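Cell wall binding protein cwp8 (Peptoclostridium difficile, PDB 5J6Q) probably attaches to the bacterial cell wall through CWB2 modules, as a protein associated with the surface layer, and is linked to cell adhesion. Local coordinates at residues I16-R20 and A53-Q57; A217-E221 and L275-K279; E427-M431 and N527-A533; V473-E478 and V490-A494. All coordinates share one frame; numbering follows the deposited sequence.

How the contacts relate
The four contacts follow one elongated chain from its N-terminal part to its CWB2 region. Contact 1 pairs two helices and contact 2 lays a helix against an edge strand; both are partly buried and held mainly by apolar atoms, and their centres lie about 35 Å apart. Contact 3 is buried where segments of two CWB2 ranges meet, and combines an apolar core with one charged hydrogen bond. Contact 4 lies at the surface and relies on polar bonds of a single arginine. Contacts 3 and 4 are neighbours, about 6 Å apart at their nearest atoms, whereas contacts 1 and 4 are far apart, on opposite sides of the chain's centre.

Contact 1: residues I16-R20 and A53-Q57; sequences IEEVR and ATQLQ
Arg20, whose guanidinium group covers the methyl of Ala53 on the partner helix, is held from its own helix by a salt bridge in which NE lies 3.1 Å from Glu17 OE2; as a hydrogen bond this is weak, being far from straight. The setting is an antiparallel pair of helices, 13-24 and 53-61, whose short axes approach to 9.5 Å at 158°. Each helix follows a strand of the same mixed sheet, 5-8 in one case and 48-49 in the other, so the pair belongs to an alpha+beta arrangement in the N-terminal part of the chain.

The Ala53 methyl sits over one face of the guanidinium, toward its rim, with Arg20 NH1 3.5 Å from Ala53 CB. The arginine chain leaves with CG trans to the backbone N and then folds at chi3 (-22°), which lays the flat group across alanine while Glu17 OE2 stays in the plane at its edge. Small and buried, Ala53 lets the backbones come close: its CA is 5.2 Å from that of Arg20.

Further into the interface the contact is hydrocarbon. Leu56 CD2 meets the Val19 isopropyl group, with 3.6 Å to Val19 CG2, the two side chains crossing at about a right angle; Leu50, in a loop, touches both residues. Ile16 adds CG1 beside Leu56 CG at 4.3 Å and CG2 near the Ala53 methyl. At the far end of Ile16, the terminal methyl CD1 presses against the Gln57 amide, 3.3 Å from OE1.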
loop_
_atom_site.group_PDB
_atom_site.type_symbol
_atom_site.label_atom_id
_atom_site.label_comp_id
_atom_site.label_asym_id
_atom_site.label_seq_id
_atom_site.Cartn_x
_atom_site.Cartn_y
_atom_site.Cartn_z
ATOM N N ILE A 16 -19.358 12.194 -21.568
ATOM C CA ILE A 16 -20.636 12.539 -22.143
ATOM C C ILE A 16 -20.592 13.671 -23.285
ATOM O O ILE A 16 -21.315 13.561 -24.276
ATOM C CB ILE A 16 -21.419 12.977 -20.955
ATOM C CG1 ILE A 16 -21.617 11.763 -20.017
ATOM C CG2 ILE A 16 -22.734 13.645 -21.407
ATOM C CD1 ILE A 16 -22.267 12.113 -18.651
ATOM N N GLU A 17 -19.750 14.730 -23.140
ATOM C CA GLU A 17 -19.677 15.786 -24.182
ATOM C C GLU A 17 -18.773 15.295 -25.279
ATOM O O GLU A 17 -18.840 15.724 -26.424
ATOM C CB GLU A 17 -19.141 17.095 -23.591
ATOM C CG GLU A 17 -20.178 18.208 -23.643
ATOM C CD GLU A 17 -20.396 18.740 -25.052
ATOM O OE1 GLU A 17 -19.423 19.292 -25.635
ATOM O OE2 GLU A 17 -21.542 18.608 -25.579
ATOM N N GLU A 18 -17.913 14.381 -24.917
ATOM C CA GLU A 18 -17.041 13.744 -25.876
ATOM C C GLU A 18 -18.004 12.962 -26.813
ATOM O O GLU A 18 -17.912 13.007 -28.050
ATOM C CB GLU A 18 -16.072 12.816 -25.114
ATOM C CG GLU A 18 -14.806 13.526 -24.629
ATOM C CD GLU A 18 -13.792 12.594 -23.966
ATOM O OE1 GLU A 18 -14.019 11.368 -23.905
ATOM O OE2 GLU A 18 -12.756 13.109 -23.498
ATOM N N VAL A 19 -18.989 12.274 -26.197
ATOM C CA VAL A 19 -19.918 11.490 -27.002
ATOM C C VAL A 19 -20.908 12.442 -27.749
ATOM O O VAL A 19 -21.215 12.202 -28.900
ATOM C CB VAL A 19 -20.645 10.522 -26.025
ATOM C CG1 VAL A 19 -21.760 9.847 -26.763
ATOM C CG2 VAL A 19 -19.664 9.481 -25.448
ATOM N N ARG A 20 -21.419 13.482 -27.055
ATOM C CA ARG A 20 -22.344 14.443 -27.678
ATOM C C ARG A 20 -21.719 14.968 -28.993
ATOM O O ARG A 20 -22.326 14.917 -30.053
ATOM C CB ARG A 20 -22.690 15.613 -26.676
ATOM C CG ARG A 20 -23.827 16.441 -27.219
ATOM C CD ARG A 20 -24.440 17.467 -26.283
ATOM N NE ARG A 20 -24.226 17.212 -24.858
ATOM C CZ ARG A 20 -25.156 16.710 -24.051
ATOM N NH1 ARG A 20 -26.356 16.394 -24.521
ATOM N NH2 ARG A 20 -24.890 16.516 -22.772
ATOM N N ALA A 53 -26.906 11.995 -26.321
ATOM C CA ALA A 53 -26.114 11.977 -25.119
ATOM C C ALA A 53 -26.919 11.970 -23.927
ATOM O O ALA A 53 -26.469 11.463 -22.897
ATOM C CB ALA A 53 -25.175 13.162 -25.058
ATOM N N THR A 54 -28.120 12.511 -23.987
ATOM C CA THR A 54 -28.857 12.492 -22.739
ATOM C C THR A 54 -29.201 10.977 -22.300
ATOM O O THR A 54 -29.297 10.712 -21.115
ATOM C CB THR A 54 -30.215 13.315 -22.912
ATOM O OG1 THR A 54 -29.847 14.666 -23.266
ATOM C CG2 THR A 54 -31.110 13.378 -21.621
ATOM N N GLN A 55 -29.436 10.046 -23.218
ATOM C CA GLN A 55 -29.750 8.676 -22.720
ATOM C C GLN A 55 -28.411 8.157 -22.080
ATOM O O GLN A 55 -28.466 7.383 -21.169
ATOM C CB GLN A 55 -30.150 7.800 -23.919
ATOM C CG GLN A 55 -30.369 6.261 -23.517
ATOM C CD GLN A 55 -30.696 5.525 -24.769
ATOM O OE1 GLN A 55 -29.846 5.334 -25.727
ATOM N NE2 GLN A 55 -31.932 5.347 -24.964
ATOM N N LEU A 56 -27.195 8.677 -22.521
ATOM C CA LEU A 56 -25.932 8.155 -21.966
ATOM C C LEU A 56 -25.933 8.566 -20.514
ATOM O O LEU A 56 -25.855 7.744 -19.551
ATOM C CB LEU A 56 -24.666 8.698 -22.745
ATOM C CG LEU A 56 -23.282 8.325 -22.058
ATOM C CD1 LEU A 56 -23.203 6.800 -21.768
ATOM C CD2 LEU A 56 -22.097 8.599 -22.937
ATOM N N GLN A 57 -26.066 9.926 -20.360
ATOM C CA GLN A 57 -26.205 10.568 -19.060
ATOM C C GLN A 57 -27.208 9.842 -18.131
ATOM O O GLN A 57 -26.885 9.599 -16.948
ATOM C CB GLN A 57 -26.750 11.995 -19.236
ATOM C CG GLN A 57 -26.785 12.771 -17.937
ATOM C CD GLN A 57 -25.802 13.926 -18.029
ATOM O OE1 GLN A 57 -24.737 13.905 -17.410
ATOM N NE2 GLN A 57 -26.143 14.978 -18.814
#

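Contact 2: residues A217-E221 and L275-K279; sequences ALTFE and LTDVK
A helix packed on one face of a four-stranded mixed sheet, at an outermost strand, is the element here: helix 265-280 lies on strand 217-224, within the Cwp8 domain 3 range. The local axes are 8.6 Å apart and run at 140°, and no hydrogen bond joins the segments.

Leu218 and Phe220, alternate residues of the strand, both turn toward the helix. Phe220 turns the edge of its ring to the helix: CZ lies 3.7 Å from Leu275 CB, and the backbone of Leu275 and Thr276 lies there too. One ring face is taken by Leu218 CD2 from its own strand, 3.9 Å above the plane. Thr276 OG1 is 3.9 Å from Phe220 CZ, but its hydrogen bond goes to His272 O, one helical turn back. Leu218 sends CD1 toward Leu275 CD2 at 4.3 Å and Val278 CG1 at 4.4 Å, while its CB lies 3.9 Å from Lys279 CB. Lys279 CD comes obliquely to Phe220 CE1 at 4.0 Å.

Around this seam, the ring of His272 meets that of Phe220. Strand 242-249 pairs with the edge strand and brings Ile246 against both Leu218 and Leu275, and helix 203-213 packs Val212 on Leu218 and Val278.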
loop_
_atom_site.group_PDB
_atom_site.type_symbol
_atom_site.label_atom_id
_atom_site.label_comp_id
_atom_site.label_asym_id
_atom_site.label_seq_id
_atom_site.Cartn_x
_atom_site.Cartn_y
_atom_site.Cartn_z
ATOM N N ALA A 217 -14.288 -6.121 2.335
ATOM C CA ALA A 217 -13.691 -7.317 1.805
ATOM C C ALA A 217 -12.708 -6.790 0.817
ATOM O O ALA A 217 -12.970 -5.745 0.207
ATOM C CB ALA A 217 -14.728 -8.185 1.113
ATOM N N LEU A 218 -11.579 -7.458 0.672
ATOM C CA LEU A 218 -10.577 -7.013 -0.267
ATOM C C LEU A 218 -10.583 -8.017 -1.359
ATOM O O LEU A 218 -10.530 -9.199 -1.099
ATOM C CB LEU A 218 -9.159 -6.911 0.354
ATOM C CG LEU A 218 -8.163 -6.031 -0.410
ATOM C CD1 LEU A 218 -6.922 -5.814 0.437
ATOM C CD2 LEU A 218 -7.693 -6.681 -1.689
ATOM N N THR A 219 -10.612 -7.558 -2.586
ATOM C CA THR A 219 -10.646 -8.464 -3.723
ATOM C C THR A 219 -9.704 -7.921 -4.724
ATOM O O THR A 219 -9.394 -6.718 -4.685
ATOM C CB THR A 219 -12.108 -8.611 -4.238
ATOM O OG1 THR A 219 -12.642 -7.291 -4.472
ATOM C CG2 THR A 219 -13.008 -9.345 -3.193
ATOM N N PHE A 220 -9.218 -8.773 -5.603
ATOM C CA PHE A 220 -8.245 -8.318 -6.599
ATOM C C PHE A 220 -8.847 -8.345 -8.000
ATOM O O PHE A 220 -9.846 -9.022 -8.225
ATOM C CB PHE A 220 -6.995 -9.207 -6.589
ATOM C CG PHE A 220 -6.205 -9.186 -5.294
ATOM C CD1 PHE A 220 -6.277 -10.244 -4.404
ATOM C CD2 PHE A 220 -5.387 -8.116 -4.977
ATOM C CE1 PHE A 220 -5.544 -10.233 -3.223
ATOM C CE2 PHE A 220 -4.654 -8.107 -3.795
ATOM C CZ PHE A 220 -4.737 -9.164 -2.926
ATOM N N GLU A 221 -8.236 -7.611 -8.943
ATOM C CA GLU A 221 -8.732 -7.590 -10.307
ATOM C C GLU A 221 -7.638 -7.099 -11.213
ATOM O O GLU A 221 -6.647 -6.555 -10.738
ATOM C CB GLU A 221 -9.990 -6.711 -10.424
ATOM C CG GLU A 221 -11.266 -7.522 -10.255
ATOM C CD GLU A 221 -12.336 -6.772 -9.493
ATOM O OE1 GLU A 221 -12.652 -5.633 -9.901
ATOM O OE2 GLU A 221 -12.855 -7.323 -8.485
ATOM N N LEU A 275 -0.798 -7.984 0.395
ATOM C CA LEU A 275 -2.272 -7.775 0.394
ATOM C C LEU A 275 -3.048 -9.101 0.438
ATOM O O LEU A 275 -4.180 -9.130 0.969
ATOM C CB LEU A 275 -2.652 -6.927 -0.811
ATOM C CG LEU A 275 -2.034 -5.506 -0.621
ATOM C CD1 LEU A 275 -2.294 -4.592 -1.821
ATOM C CD2 LEU A 275 -2.683 -4.936 0.685
ATOM N N THR A 276 -2.453 -10.187 -0.078
ATOM C CA THR A 276 -3.175 -11.513 -0.029
ATOM C C THR A 276 -3.254 -11.819 1.411
ATOM O O THR A 276 -4.324 -12.209 1.927
ATOM C CB THR A 276 -2.399 -12.590 -0.851
ATOM O OG1 THR A 276 -2.203 -12.041 -2.151
ATOM C CG2 THR A 276 -3.161 -13.933 -0.965
ATOM N N ASP A 277 -2.093 -11.620 2.119
ATOM C CA ASP A 277 -2.151 -11.809 3.570
ATOM C C ASP A 277 -3.235 -10.964 4.206
ATOM O O ASP A 277 -4.021 -11.494 5.010
ATOM C CB ASP A 277 -0.779 -11.488 4.224
ATOM C CG ASP A 277 0.192 -12.621 3.998
ATOM O OD1 ASP A 277 -0.241 -13.779 4.064
ATOM O OD2 ASP A 277 1.400 -12.340 3.715
ATOM N N VAL A 278 -3.307 -9.631 3.876
ATOM C CA VAL A 278 -4.377 -8.793 4.456
ATOM C C VAL A 278 -5.770 -9.348 4.050
ATOM O O VAL A 278 -6.696 -9.400 4.871
ATOM C CB VAL A 278 -4.329 -7.311 4.021
ATOM C CG1 VAL A 278 -5.546 -6.574 4.589
ATOM C CG2 VAL A 278 -3.029 -6.629 4.485
ATOM N N LYS A 279 -5.947 -9.748 2.788
ATOM C CA LYS A 279 -7.303 -10.228 2.454
ATOM C C LYS A 279 -7.589 -11.560 3.165
ATOM O O LYS A 279 -8.717 -11.765 3.651
ATOM C CB LYS A 279 -7.443 -10.375 0.930
ATOM C CG LYS A 279 -8.638 -11.237 0.516
ATOM C CD LYS A 279 -8.677 -11.415 -1.001
ATOM C CE LYS A 279 -9.403 -12.683 -1.398
ATOM N NZ LYS A 279 -8.628 -13.426 -2.426
#

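Contact 3: residues E427-M431 and N527-A533. With SO4 (sulfate ion), chain D.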
loop_
_atom_site.group_PDB
_atom_site.type_symbol
_atom_site.label_atom_id
_atom_site.label_comp_id
_atom_site.label_asym_id
_atom_site.label_seq_id
_atom_site.Cartn_x
_atom_site.Cartn_y
_atom_site.Cartn_z
ATOM N N GLU A 427 19.456 5.479 30.585
ATOM C CA GLU A 427 18.189 5.051 29.935
ATOM C C GLU A 427 18.342 4.327 28.555
ATOM O O GLU A 427 17.571 3.451 28.269
ATOM C CB GLU A 427 17.234 6.218 29.787
ATOM C CG GLU A 427 17.698 7.296 28.843
ATOM C CD GLU A 427 17.789 8.642 29.528
ATOM O OE1 GLU A 427 17.096 8.829 30.554
ATOM O OE2 GLU A 427 18.567 9.508 29.047
ATOM N N ALA A 428 19.298 4.691 27.754
ATOM C CA ALA A 428 19.496 4.053 26.493
ATOM C C ALA A 428 19.955 2.570 26.697
ATOM O O ALA A 428 19.692 1.823 25.782
ATOM C CB ALA A 428 20.547 4.795 25.742
ATOM N N ASP A 429 20.670 2.194 27.861
ATOM C CA ASP A 429 21.071 0.793 28.151
ATOM C C ASP A 429 19.933 0.078 28.796
ATOM O O ASP A 429 19.752 -1.140 28.604
ATOM C CB ASP A 429 22.248 0.661 29.153
ATOM C CG ASP A 429 23.573 1.008 28.565
ATOM O OD1 ASP A 429 23.704 1.005 27.288
ATOM O OD2 ASP A 429 24.490 1.276 29.333
ATOM N N ALA A 430 19.206 0.820 29.622
ATOM C CA ALA A 430 18.109 0.295 30.411
ATOM C C ALA A 430 16.944 -0.152 29.598
ATOM O O ALA A 430 16.473 -1.256 29.842
ATOM C CB ALA A 430 17.670 1.343 31.408
ATOM N N MET A 431 16.458 0.681 28.635
ATOM C CA MET A 431 15.351 0.390 27.746
ATOM C C MET A 431 15.417 -0.993 27.116
ATOM O O MET A 431 14.414 -1.542 26.760
ATOM C CB MET A 431 15.426 1.359 26.612
ATOM C CG MET A 431 14.258 1.328 25.819
ATOM S SD MET A 431 12.899 2.105 26.764
ATOM C CE MET A 431 13.648 3.697 27.086
ATOM N N ASN A 527 17.867 11.049 23.371
ATOM C CA ASN A 527 17.212 10.036 24.225
ATOM C C ASN A 527 15.660 10.142 24.346
ATOM O O ASN A 527 14.971 9.095 24.530
ATOM C CB ASN A 527 17.903 10.031 25.571
ATOM C CG ASN A 527 19.309 9.371 25.481
ATOM O OD1 ASN A 527 19.767 8.958 24.388
ATOM N ND2 ASN A 527 20.037 9.189 26.572
ATOM N N GLY A 528 15.104 11.344 24.202
ATOM C CA GLY A 528 13.664 11.468 24.176
ATOM C C GLY A 528 13.051 10.537 23.128
ATOM O O GLY A 528 11.889 10.120 23.283
ATOM N N GLN A 529 13.847 10.137 22.058
ATOM C CA GLN A 529 13.270 9.265 21.017
ATOM C C GLN A 529 13.122 7.777 21.503
ATOM O O GLN A 529 12.608 6.931 20.776
ATOM C CB GLN A 529 14.133 9.336 19.734
ATOM C CG GLN A 529 13.983 10.706 19.050
ATOM C CD GLN A 529 12.572 10.997 18.652
ATOM O OE1 GLN A 529 11.935 10.263 17.943
ATOM N NE2 GLN A 529 12.104 12.165 19.056
ATOM N N LEU A 530 13.581 7.495 22.700
ATOM C CA LEU A 530 13.430 6.167 23.284
ATOM C C LEU A 530 11.998 5.975 23.742
ATOM O O LEU A 530 11.616 4.857 24.178
ATOM C CB LEU A 530 14.399 5.991 24.460
ATOM C CG LEU A 530 15.879 5.762 23.941
ATOM C CD1 LEU A 530 16.697 5.799 25.262
ATOM C CD2 LEU A 530 16.103 4.348 23.279
ATOM N N VAL A 531 11.165 7.027 23.607
ATOM C CA VAL A 531 9.783 6.872 24.110
ATOM C C VAL A 531 9.017 5.778 23.374
ATOM O O VAL A 531 8.187 5.107 23.972
ATOM C CB VAL A 531 9.042 8.225 23.989
ATOM C CG1 VAL A 531 9.023 8.656 22.508
ATOM C CG2 VAL A 531 7.602 8.089 24.541
ATOM N N ASP A 532 9.294 5.574 22.069
ATOM C CA ASP A 532 8.564 4.527 21.344
ATOM C C ASP A 532 8.863 3.112 21.971
ATOM O O ASP A 532 7.973 2.281 22.153
ATOM C CB ASP A 532 8.946 4.568 19.843
ATOM C CG ASP A 532 8.328 5.774 19.105
ATOM O OD1 ASP A 532 7.419 6.448 19.682
ATOM O OD2 ASP A 532 8.722 6.025 17.991
ATOM N N ALA A 533 10.116 2.880 22.235
ATOM C CA ALA A 533 10.618 1.710 22.810
ATOM C C ALA A 533 9.855 1.491 24.153
ATOM O O ALA A 533 9.330 0.406 24.377
ATOM C CB ALA A 533 12.111 1.845 23.050
HETATM S S SO4 D . 7.861 13.057 18.166
HETATM O O1 SO4 D . 9.204 13.457 18.681
HETATM O O2 SO4 D . 7.472 13.838 17.120
HETATM O O3 SO4 D . 6.872 13.178 19.147
HETATM O O4 SO4 D . 7.919 11.602 17.709
#
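Where two CWB2 ranges adjoin, helix 427-430 faces the 3-10 turn 527-529 and the start of helix 531-542, and the one hydrogen bond across the seam ties Glu427 to Asn527. Asn527 ND2 donates to Glu427 OE2 over 2.9 Å, fairly straight at 156°. The carboxylate receives it on its anti lone pair, the one facing away from the other oxygen, and its plane stands nearly perpendicular (85°) to that of the amide. Glu427 reaches this point with CG wedged between the backbone N and the carbonyl carbon, chi1 66°, and a further bend at chi2. The other polar atom of the amide, Asn527 OD1, accepts from Arg498 NH1, so donor and acceptor each have a partner, which would set the amide's orientation.

Beside this polar clasp the seam is apolar. Leu530 drives CD1 against the backbone of the facing helix, 3.5 Å from Ala428 CA and 4.0 Å from Ala428 CB. Met431 slides past Leu530 in the opposite sense, its CE 3.6 Å from Leu530 CB, while its CG lies 3.5 Å from the methyl of Ala533.

The arrangement joins more than two modules: helix 322-327, in another CWB2 range, packs Ile322 on Glu427 and Met431, consistent with three toprim-like modules meeting around a shared centre. Leu549, on strand 547-549, touches Met431 and Ala533.

On the far side of the turn, Gln529 NE2 donates to sulfate O1 at 3.2 Å; Arg294 NE binds the same ion, probably acquired from the crystallisation liquor, and Gln529 OE1 accepts from Lys520 NZ.

Contact 4: residues V473-E478 and V490-A494; sequences VSKEVE and VERLA
The guanidinium of Arg492 is used along its edge: Val473 O, the Glu478 carboxylate and a water all lie close to its plane, while Lys475 CA approaches obliquely. The carboxylate is turned 65° from that plane. Arg492 NH1 lies 2.9 Å from Glu478 OE1 in a salt bridge with a nearly straight hydrogen bond, and meets the oxygen from above the carboxylate plane, 53° out of it. The bridge ties the N-terminal part of the helix to the following strand of a beta-alpha-beta unit, strand 463-467, helix 475-484, strand 491-493, whose two strands are parallel neighbours.

A second grip is end-on. NH1 and NH2 of Arg492 both donate to Val473 O, at 3.2 Å and 3.3 Å, so one carbonyl accepts two hydrogens and NH1 serves two acceptors. The NH2 donor lies in the carbonyl plane, on a lone pair; NH1 is tilted from it. NH2 has a further partner in Gly468 O, just past strand 463-467. The arginine chain runs out extended and then turns at chi3 (-54°), which brings the flat group alongside the helix start. Glu478 comes to meet it on an extended chain, crossing it at about a right angle.

The helix start is itself capped. Ser474, at the N-cap, accepts from Val477 N at OG over 3.1 Å, with a weaker bond from Glu476 N, and OG is also hydrogen-bonded to Asn449 O.

A water closes the polar ring at the surface: it donates to Glu478 OE2 at 3.0 Å and accepts weakly from Arg492 NE at 3.4 Å.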
loop_
_atom_site.group_PDB
_atom_site.type_symbol
_atom_site.label_atom_id
_atom_site.label_comp_id
_atom_site.label_asym_id
_atom_site.label_seq_id
_atom_site.Cartn_x
_atom_site.Cartn_y
_atom_site.Cartn_z
ATOM N N VAL A 473 26.280 2.357 36.775
ATOM C CA VAL A 473 26.064 1.689 38.024
ATOM C C VAL A 473 27.455 1.435 38.540
ATOM O O VAL A 473 28.184 0.548 38.058
ATOM C CB VAL A 473 25.256 0.386 37.836
ATOM C CG1 VAL A 473 25.199 -0.399 39.136
ATOM C CG2 VAL A 473 23.850 0.727 37.372
ATOM N N SER A 474 27.837 2.234 39.501
ATOM C CA SER A 474 29.167 2.133 40.115
ATOM C C SER A 474 29.458 0.731 40.635
ATOM O O SER A 474 28.547 -0.015 41.007
ATOM C CB SER A 474 29.294 3.134 41.261
ATOM O OG SER A 474 28.732 2.608 42.453
ATOM N N LYS A 475 30.750 0.382 40.653
ATOM C CA LYS A 475 31.244 -0.915 41.112
ATOM C C LYS A 475 31.019 -1.039 42.614
ATOM O O LYS A 475 31.075 -2.126 43.158
ATOM C CB LYS A 475 32.734 -1.052 40.742
ATOM C CG LYS A 475 33.424 -2.308 41.253
ATOM C CD LYS A 475 34.916 -2.218 40.942
ATOM C CE LYS A 475 35.676 -3.475 41.287
ATOM N NZ LYS A 475 37.093 -3.379 40.821
ATOM N N GLU A 476 30.755 0.084 43.275
ATOM C CA GLU A 476 30.465 0.110 44.710
ATOM C C GLU A 476 29.028 -0.398 44.940
ATOM O O GLU A 476 28.785 -1.215 45.837
ATOM C CB GLU A 476 30.618 1.536 45.272
ATOM C CG GLU A 476 31.246 2.510 44.288
ATOM C CD GLU A 476 32.399 3.282 44.891
ATOM O OE1 GLU A 476 33.319 2.638 45.434
ATOM O OE2 GLU A 476 32.380 4.529 44.818
ATOM N N VAL A 477 28.076 0.093 44.126
ATOM C CA VAL A 477 26.676 -0.333 44.196
ATOM C C VAL A 477 26.640 -1.825 43.933
ATOM O O VAL A 477 25.902 -2.575 44.562
ATOM C CB VAL A 477 25.843 0.452 43.149
ATOM C CG1 VAL A 477 24.434 -0.120 43.044
ATOM C CG2 VAL A 477 25.783 1.924 43.535
ATOM N N GLU A 478 27.470 -2.253 42.993
ATOM C CA GLU A 478 27.603 -3.655 42.644
ATOM C C GLU A 478 27.996 -4.496 43.856
ATOM O O GLU A 478 27.381 -5.527 44.122
ATOM C CB GLU A 478 28.675 -3.805 41.581
ATOM C CG GLU A 478 28.684 -5.187 40.983
ATOM C CD GLU A 478 29.856 -5.387 40.080
ATOM O OE1 GLU A 478 30.440 -4.355 39.641
ATOM O OE2 GLU A 478 30.187 -6.568 39.802
ATOM N N VAL A 490 26.009 -11.374 41.126
ATOM C CA VAL A 490 25.226 -10.479 40.298
ATOM C C VAL A 490 25.949 -10.230 38.992
ATOM O O VAL A 490 27.044 -9.674 38.975
ATOM C CB VAL A 490 24.967 -9.144 41.035
ATOM C CG1 VAL A 490 24.240 -8.168 40.118
ATOM C CG2 VAL A 490 24.146 -9.384 42.294
ATOM N N GLU A 491 25.345 -10.669 37.899
ATOM C CA GLU A 491 25.909 -10.450 36.577
ATOM C C GLU A 491 25.591 -9.022 36.104
ATOM O O GLU A 491 24.593 -8.422 36.518
ATOM C CB GLU A 491 25.335 -11.479 35.589
ATOM C CG GLU A 491 25.988 -11.454 34.218
ATOM C CD GLU A 491 25.434 -12.534 33.299
ATOM O OE1 GLU A 491 25.522 -12.370 32.064
ATOM O OE2 GLU A 491 24.910 -13.550 33.812
ATOM N N ARG A 492 26.462 -8.489 35.257
ATOM C CA ARG A 492 26.331 -7.178 34.666
ATOM C C ARG A 492 26.300 -7.347 33.131
ATOM O O ARG A 492 27.180 -7.986 32.575
ATOM C CB ARG A 492 27.527 -6.314 35.113
ATOM C CG ARG A 492 27.748 -5.048 34.275
ATOM C CD ARG A 492 29.038 -4.312 34.700
ATOM N NE ARG A 492 29.115 -3.992 36.132
ATOM C CZ ARG A 492 28.724 -2.830 36.666
ATOM N NH1 ARG A 492 28.862 -2.607 37.968
ATOM N NH2 ARG A 492 28.190 -1.883 35.895
ATOM N N LEU A 493 25.273 -6.837 32.475
ATOM C CA LEU A 493 25.162 -6.832 31.008
ATOM C C LEU A 493 25.593 -5.374 30.616
ATOM O O LEU A 493 24.867 -4.447 30.957
ATOM C CB LEU A 493 23.703 -7.118 30.514
ATOM C CG LEU A 493 23.446 -8.524 29.990
ATOM C CD1 LEU A 493 23.773 -9.641 30.999
ATOM C CD2 LEU A 493 21.996 -8.609 29.665
ATOM N N ALA A 494 26.722 -5.186 29.909
ATOM C CA ALA A 494 27.202 -3.865 29.596
ATOM C C ALA A 494 28.046 -3.877 28.343
ATOM O O ALA A 494 29.080 -4.520 28.333
ATOM C CB ALA A 494 28.043 -3.359 30.783
HETATM O O HOH W 1 30.492 -7.057 36.817
#